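Local coordinates for protein acetyl-CoA acetyltransferase (Mycobacterium smegmatis, PDB 4EGV) that adopts the thiolase fold as a monomer and probably has acyltransferase activity, at residues Q116-L121 with G380-M385; G196-A201 with A311-S316. All blocks are in the same frame, centred on the assembly; numbering follows the deposited sequence.

Contact 1. Residues Q116-L121 with G380-M385; sequences QSPQHL and GNNYSM
P118, near the start of helix 117-130, packs against the loop and first turn that open helix 383-397. In the thiolase fold, two central helices of this kind, one from each half of the core, lie buried between the layers of β-sheet, and this contact shows how such helices can meet through a compact proline and backbone instead of hydrogen bonds. Following 380-385 in sequence, G380 comes first, its carbonyl O bonded to Y343 OH. At N381 the chain reaches the partner: its carbonyl oxygen lies beside the CD end of the proline ring, N381 O 4.0 Å from P118 CD. S117 OG lies near the same carbonyl without bonding to it, its hydrogen bond going instead to G114 O, three residues earlier, in the loop leading into the helix. N382 OD1 bonds to T74 OG1 and lies at the margin of the contact, near P118 CG, while N382 O accepts M385 N at 3.3 Å, where the loop passes into the second helix. The closest packing follows. S384 presents its CB to the outer ring carbon, 3.9 Å from P118 CG, and it also touches A407 of strand 402-409. M385, a selenomethionine, adds the last piece, with CG anti to the backbone N (chi1 -170°) while the longer side chain packs on A273 and L275 of strand 271-279. Its backbone and CB remain beside the proline, which therefore sits against the turn and not against the selenium. Here P118 CB lies 3.8 Å from M385 N and 4.0 Å from M385 CB.

Contact 2. Residues G196-A201 with A311-S316; sequences GLLENA and ADIGAS
L198 and A201, one turn apart on helix 191-206, receive the tip of a type I β-turn, D312 to A315, in the loop that follows strand 294-303. The helix lies in the insertion between strands 136-143 and 271-279, which probably corresponds to the loop domain of other thiolases; the contact joins that region to the C-terminal half of the core, and it illustrates a helix packing on a turn with no hydrogen bond across. The side chain of L198 can be followed outward. L198 CB is 4.0 Å from I313 O, and L198 CG comes closer to that oxygen, at 3.5 Å. Beyond the branch, CD1 reaches the γ-methyl of the isoleucine, with L198 CD1 and I313 CG2 3.8 Å apart; the two side chains run at about a right angle. Outside the two segments, L198 also packs on L307 and F348. I313 offers that methyl because CG2 stands anti to its backbone N, with chi1 at -65° for CG1, and from there CG2 also meets A201 CB at 3.9 Å. The isoleucine further touches I474, on a strand of the additional C-terminal domain. G314 lets the turn come close: its CA lies 3.7 Å from L198 O, and A201 CB is directed at its amide, 3.4 Å from G314 N. That amide is held by an Asx turn, in which G314 N donates to D312 OD1 at 3.3 Å from above the carboxylate plane, 66° out of it.

Overall arrangement
Read from the N terminus, the chain first lays down the opening strands of the core and enters helix 117-130, where the first half of contact 1 waits for its partner. After strand 136-143 it leaves the sheet, and helix 191-206 supplies the first half of contact 2. That smaller loop closes at 311-316, once the chain has passed through strands 271-279 and 294-303; the larger one closes only at 380-385, so contact 2 nests within contact 1 and the two do not cross. Their centres lie about 23 Å apart. Contact 1 joins the two halves in the deep core, and contact 2 ties the intervening region to the second half.

Contact 1. Residues Q116-L121 with G380-M385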
loop_
_atom_site.group_PDB
_atom_site.type_symbol
_atom_site.label_atom_id
_atom_site.label_comp_id
_atom_site.label_asym_id
_atom_site.label_seq_id
_atom_site.Cartn_x
_atom_site.Cartn_y
_atom_site.Cartn_z
ATOM N N GLN A 116 0.487 -4.863 1.085
ATOM C CA GLN A 116 -0.098 -5.116 2.378
ATOM C C GLN A 116 0.775 -6.025 3.253
ATOM O O GLN A 116 0.665 -5.972 4.482
ATOM C CB GLN A 116 -1.526 -5.693 2.227
ATOM C CG GLN A 116 -1.629 -7.227 2.032
ATOM C CD GLN A 116 -1.128 -7.717 0.664
ATOM O OE1 GLN A 116 -1.186 -7.006 -0.347
ATOM N NE2 GLN A 116 -0.670 -8.956 0.630
ATOM N N SER A 117 1.643 -6.826 2.626
ATOM C CA SER A 117 2.263 -7.945 3.312
ATOM C C SER A 117 3.125 -7.653 4.520
ATOM O O SER A 117 3.050 -8.425 5.479
ATOM C CB SER A 117 2.987 -8.897 2.372
ATOM O OG SER A 117 4.038 -8.268 1.676
ATOM N N PRO A 118 3.923 -6.552 4.509
ATOM C CA PRO A 118 4.736 -6.277 5.710
ATOM C C PRO A 118 3.868 -6.111 6.954
ATOM O O PRO A 118 4.198 -6.621 8.028
ATOM C CB PRO A 118 5.391 -4.944 5.378
ATOM C CG PRO A 118 5.303 -4.837 3.959
ATOM C CD PRO A 118 4.113 -5.508 3.499
ATOM N N GLN A 119 2.758 -5.404 6.796
ATOM C CA GLN A 119 1.898 -5.114 7.924
ATOM C C GLN A 119 0.977 -6.292 8.271
ATOM O O GLN A 119 0.758 -6.565 9.445
ATOM C CB GLN A 119 1.171 -3.764 7.746
ATOM C CG GLN A 119 0.283 -3.401 8.829
ATOM C CD GLN A 119 0.993 -3.144 10.057
ATOM O OE1 GLN A 119 0.934 -3.934 10.975
ATOM N NE2 GLN A 119 1.679 -2.034 10.122
ATOM N N HIS A 120 0.493 -7.007 7.256
ATOM C CA HIS A 120 -0.198 -8.288 7.460
ATOM C C HIS A 120 0.666 -9.286 8.278
ATOM O O HIS A 120 0.187 -9.952 9.201
ATOM C CB HIS A 120 -0.645 -8.874 6.111
ATOM C CG HIS A 120 -1.686 -9.955 6.205
ATOM N ND1 HIS A 120 -1.384 -11.281 6.482
ATOM C CD2 HIS A 120 -3.022 -9.917 5.985
ATOM C CE1 HIS A 120 -2.496 -12.000 6.464
ATOM N NE2 HIS A 120 -3.506 -11.195 6.176
ATOM N N LEU A 121 1.945 -9.340 7.942
ATOM C CA LEU A 121 2.906 -10.212 8.563
ATOM C C LEU A 121 3.190 -9.867 10.005
ATOM O O LEU A 121 3.219 -10.760 10.867
ATOM C CB LEU A 121 4.212 -10.113 7.778
ATOM C CG LEU A 121 4.928 -11.343 7.224
ATOM C CD1 LEU A 121 4.035 -12.556 7.020
ATOM C CD2 LEU A 121 5.554 -10.881 5.921
ATOM N N GLY A 380 7.095 -1.106 -4.821
ATOM C CA GLY A 380 5.846 -1.105 -4.112
ATOM C C GLY A 380 5.583 -2.244 -3.159
ATOM O O GLY A 380 4.771 -2.102 -2.247
ATOM N N ASN A 381 6.277 -3.352 -3.339
ATOM C CA ASN A 381 6.000 -4.515 -2.540
ATOM C C ASN A 381 6.447 -4.502 -1.059
ATOM O O ASN A 381 5.696 -4.901 -0.161
ATOM C CB ASN A 381 6.472 -5.774 -3.240
ATOM C CG ASN A 381 5.526 -6.904 -3.008
ATOM O OD1 ASN A 381 5.742 -7.742 -2.120
ATOM N ND2 ASN A 381 4.419 -6.902 -3.756
ATOM N N ASN A 382 7.669 -4.051 -0.821
ATOM C CA ASN A 382 8.231 -4.011 0.514
ATOM C C ASN A 382 8.245 -2.607 1.152
ATOM O O ASN A 382 8.846 -2.386 2.179
ATOM C CB ASN A 382 9.634 -4.642 0.509
ATOM C CG ASN A 382 10.052 -5.071 1.865
ATOM O OD1 ASN A 382 9.381 -5.885 2.483
ATOM N ND2 ASN A 382 11.123 -4.494 2.372
ATOM N N TYR A 383 7.550 -1.668 0.544
ATOM C CA TYR A 383 7.531 -0.300 1.033
ATOM C C TYR A 383 7.091 -0.124 2.485
ATOM O O TYR A 383 7.758 0.556 3.243
ATOM C CB TYR A 383 6.663 0.585 0.155
ATOM C CG TYR A 383 6.420 1.911 0.835
ATOM C CD1 TYR A 383 7.385 2.931 0.775
ATOM C CD2 TYR A 383 5.261 2.134 1.594
ATOM C CE1 TYR A 383 7.197 4.098 1.403
ATOM C CE2 TYR A 383 5.077 3.330 2.236
ATOM C CZ TYR A 383 6.051 4.301 2.135
ATOM O OH TYR A 383 5.883 5.507 2.748
ATOM N N SER A 384 5.973 -0.721 2.877
ATOM C CA SER A 384 5.452 -0.537 4.238
ATOM C C SER A 384 6.353 -1.037 5.354
ATOM O O SER A 384 6.100 -0.785 6.508
ATOM C CB SER A 384 4.035 -1.128 4.408
ATOM O OG SER A 384 3.027 -0.193 4.064
HETATM N N MSE A 385 7.408 -1.747 5.054
HETATM C CA MSE A 385 8.251 -2.161 6.137
HETATM C C MSE A 385 9.191 -1.061 6.572
HETATM O O MSE A 385 9.634 -1.031 7.714
HETATM C CB MSE A 385 9.061 -3.340 5.721
HETATM C CG MSE A 385 9.750 -3.944 6.872
HETATM SE SE MSE A 385 9.875 -5.733 6.476
HETATM C CE MSE A 385 10.962 -5.716 4.903
#

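Contact 2. Residues G196-A201 with A311-S316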
loop_
_atom_site.group_PDB
_atom_site.type_symbol
_atom_site.label_atom_id
_atom_site.label_comp_id
_atom_site.label_asym_id
_atom_site.label_seq_id
_atom_site.Cartn_x
_atom_site.Cartn_y
_atom_site.Cartn_z
ATOM N N GLY A 196 -5.563 4.204 -12.651
ATOM C CA GLY A 196 -6.101 5.278 -13.434
ATOM C C GLY A 196 -7.600 5.241 -13.444
ATOM O O GLY A 196 -8.246 6.290 -13.333
ATOM N N LEU A 197 -8.153 4.042 -13.589
ATOM C CA LEU A 197 -9.599 3.849 -13.615
ATOM C C LEU A 197 -10.273 4.232 -12.280
ATOM O O LEU A 197 -11.361 4.797 -12.240
ATOM C CB LEU A 197 -9.935 2.402 -13.976
ATOM C CG LEU A 197 -9.737 1.998 -15.435
ATOM C CD1 LEU A 197 -9.479 0.538 -15.641
ATOM C CD2 LEU A 197 -10.831 2.507 -16.310
ATOM N N LEU A 198 -9.620 3.902 -11.177
ATOM C CA LEU A 198 -10.120 4.169 -9.843
ATOM C C LEU A 198 -10.091 5.620 -9.532
ATOM O O LEU A 198 -10.960 6.143 -8.933
ATOM C CB LEU A 198 -9.264 3.453 -8.791
ATOM C CG LEU A 198 -9.607 2.061 -8.262
ATOM C CD1 LEU A 198 -9.969 1.136 -9.317
ATOM C CD2 LEU A 198 -8.532 1.515 -7.453
ATOM N N GLU A 199 -9.014 6.243 -9.925
ATOM C CA GLU A 199 -8.823 7.645 -9.813
ATOM C C GLU A 199 -9.774 8.472 -10.652
ATOM O O GLU A 199 -10.167 9.480 -10.210
ATOM C CB GLU A 199 -7.393 7.941 -10.151
ATOM C CG GLU A 199 -6.862 9.167 -9.552
ATOM C CD GLU A 199 -6.189 8.982 -8.237
ATOM O OE1 GLU A 199 -6.597 9.636 -7.299
ATOM O OE2 GLU A 199 -5.227 8.250 -8.141
ATOM N N ASN A 200 -10.171 8.019 -11.835
ATOM C CA ASN A 200 -11.132 8.724 -12.639
ATOM C C ASN A 200 -12.546 8.450 -12.184
ATOM O O ASN A 200 -13.415 9.245 -12.351
ATOM C CB ASN A 200 -10.944 8.395 -14.103
ATOM C CG ASN A 200 -9.865 9.163 -14.723
ATOM O OD1 ASN A 200 -9.614 10.255 -14.365
ATOM N ND2 ASN A 200 -9.219 8.585 -15.655
ATOM N N ALA A 201 -12.743 7.324 -11.551
ATOM C CA ALA A 201 -14.017 7.017 -10.884
ATOM C C ALA A 201 -14.301 7.895 -9.635
ATOM O O ALA A 201 -15.458 8.208 -9.345
ATOM C CB ALA A 201 -14.121 5.545 -10.570
ATOM N N ALA A 311 -19.132 -1.775 -5.498
ATOM C CA ALA A 311 -20.277 -0.862 -5.507
ATOM C C ALA A 311 -19.891 0.514 -6.093
ATOM O O ALA A 311 -20.590 1.085 -6.920
ATOM C CB ALA A 311 -20.875 -0.744 -4.111
ATOM N N ASP A 312 -18.747 1.022 -5.666
ATOM C CA ASP A 312 -18.203 2.247 -6.206
ATOM C C ASP A 312 -16.756 1.997 -6.600
ATOM O O ASP A 312 -15.930 1.714 -5.756
ATOM C CB ASP A 312 -18.273 3.339 -5.156
ATOM C CG ASP A 312 -18.134 4.733 -5.748
ATOM O OD1 ASP A 312 -17.883 4.856 -6.977
ATOM O OD2 ASP A 312 -18.276 5.716 -4.975
ATOM N N ILE A 313 -16.453 2.087 -7.885
ATOM C CA ILE A 313 -15.083 1.897 -8.336
ATOM C C ILE A 313 -14.166 2.977 -7.752
ATOM O O ILE A 313 -12.997 2.710 -7.478
ATOM C CB ILE A 313 -14.982 1.808 -9.888
ATOM C CG1 ILE A 313 -15.710 0.550 -10.368
ATOM C CG2 ILE A 313 -13.527 1.731 -10.353
ATOM C CD1 ILE A 313 -15.888 0.401 -11.881
ATOM N N GLY A 314 -14.721 4.161 -7.518
ATOM C CA GLY A 314 -13.979 5.295 -6.979
ATOM C C GLY A 314 -13.718 5.313 -5.478
ATOM O O GLY A 314 -13.140 6.266 -4.957
ATOM N N ALA A 315 -14.145 4.270 -4.773
ATOM C CA ALA A 315 -13.918 4.163 -3.338
ATOM C C ALA A 315 -13.558 2.751 -2.950
ATOM O O ALA A 315 -13.754 1.809 -3.693
ATOM C CB ALA A 315 -15.133 4.654 -2.534
ATOM N N SER A 316 -12.993 2.625 -1.764
ATOM C CA SER A 316 -12.663 1.333 -1.196
ATOM C C SER A 316 -13.069 1.364 0.279
ATOM O O SER A 316 -12.299 1.792 1.114
ATOM C CB SER A 316 -11.169 1.032 -1.394
ATOM O OG SER A 316 -10.809 -0.209 -0.821
#